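Local coordinates for reticulocyte-binding protein 2a (Plasmodium vivax, PDB 4Z8N), which probably helps the malaria parasite recognise and invade red blood cells, this chain being its largely alpha-helical erythrocyte-binding domain, at residues T186-L189 against K190-Q193. Residues are numbered along the deposited sequence; the frame is centred on the assembly and turned at random.
Sequences TLML and KVKQ
M188 and K192, one turn apart near the C-terminal end of helix 168-194, are linked by two hydrogen bonds to one oxygen, M188 O, from the backbone N and the side-chain NZ of K192. The carbonyl oxygen of M188 takes the usual alpha-helical i to i+4 bond from K192 N at 3.0 Å, and the K192 ammonium is a second donor, NZ lying 2.9 Å from M188 O. The two donors come from opposite faces of the carbonyl plane: the amide is tilted moderately from it, whereas NZ stands above it, 74° out and so not on a lone pair. Bends at chi3 (-99°) and chi4 (-23°) curl the lysine chain back to this oxygen and bring NZ within 3.8 Å of M188 CB. NZ also makes a weak hydrogen bond to N205 OD1 of helix 199-237.

The side facing the neighbouring helices is mainly apolar. M188 and V191 lie side by side and point the same way, M188 SD resting 4.0 Å from V191 CG2. Both touch L291 of helix 246-297, and the buried methionine also packs on I201 and I204, so this helix end is joined to two others of the erythrocyte-binding domain. V191 CG2 also lies 3.3 Å from L187 O, the acceptor for V191 N.

On another side of the helix, K190 and Q193 pair through their side chains. K190 leaves with CG anti to the backbone N and then bends at chi2, its end running on to the amide oxygen Q193 OE1, which receives K190 NZ at 2.7 Å, almost in line with its C=O bond.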
# COMPACT_ATOMS: atom_id res chain seq x y z
N THR A 186 7.92 12.54 -22.99
CA THR A 186 7.83 12.93 -24.39
C THR A 186 8.91 13.93 -24.76
O THR A 186 9.56 13.81 -25.80
CB THR A 186 6.45 13.53 -24.70
OG1 THR A 186 5.44 12.54 -24.48
CG2 THR A 186 6.39 14.01 -26.14
N LEU A 187 9.12 14.91 -23.89
CA LEU A 187 10.16 15.91 -24.08
C LEU A 187 11.55 15.27 -24.19
O LEU A 187 12.35 15.66 -25.04
CB LEU A 187 10.13 16.92 -22.93
CG LEU A 187 11.25 17.96 -22.91
CD1 LEU A 187 11.16 18.88 -24.11
CD2 LEU A 187 11.21 18.76 -21.61
N MET A 188 11.83 14.30 -23.32
CA MET A 188 13.13 13.64 -23.31
C MET A 188 13.35 12.79 -24.56
O MET A 188 14.50 12.56 -24.96
CB MET A 188 13.28 12.77 -22.05
CG MET A 188 13.43 13.57 -20.77
SD MET A 188 14.77 14.78 -20.81
CE MET A 188 16.20 13.71 -20.98
N LEU A 189 12.27 12.32 -25.18
CA LEU A 189 12.38 11.62 -26.46
C LEU A 189 12.88 12.58 -27.53
O LEU A 189 13.61 12.18 -28.45
CB LEU A 189 11.03 11.02 -26.88
CG LEU A 189 10.47 9.86 -26.06
CD1 LEU A 189 9.13 9.44 -26.62
CD2 LEU A 189 11.45 8.69 -26.05
N LYS A 190 12.49 13.85 -27.42
CA LYS A 190 12.96 14.87 -28.35
C LYS A 190 14.40 15.26 -28.03
O LYS A 190 15.18 15.58 -28.92
CB LYS A 190 12.04 16.10 -28.31
CG LYS A 190 12.35 17.12 -29.39
CD LYS A 190 12.21 16.50 -30.78
CE LYS A 190 13.13 17.18 -31.77
NZ LYS A 190 13.11 16.50 -33.09
N VAL A 191 14.74 15.23 -26.74
CA VAL A 191 16.09 15.56 -26.28
C VAL A 191 17.12 14.56 -26.81
O VAL A 191 18.19 14.95 -27.28
CB VAL A 191 16.16 15.60 -24.74
CG1 VAL A 191 17.61 15.71 -24.28
CG2 VAL A 191 15.34 16.75 -24.20
N LYS A 192 16.78 13.28 -26.75
CA LYS A 192 17.70 12.23 -27.20
C LYS A 192 17.93 12.27 -28.72
O LYS A 192 18.89 11.69 -29.22
CB LYS A 192 17.18 10.85 -26.79
CG LYS A 192 17.46 10.50 -25.33
CD LYS A 192 17.17 9.04 -25.04
CE LYS A 192 15.81 8.85 -24.40
NZ LYS A 192 15.31 10.08 -23.72
N GLN A 193 17.04 12.95 -29.44
CA GLN A 193 17.22 13.12 -30.88
C GLN A 193 18.24 14.22 -31.17
O GLN A 193 18.86 14.24 -32.24
CB GLN A 193 15.89 13.46 -31.56
CG GLN A 193 14.95 12.28 -31.74
CD GLN A 193 13.69 12.66 -32.51
OE1 GLN A 193 13.32 13.83 -32.56
NE2 GLN A 193 13.04 11.67 -33.11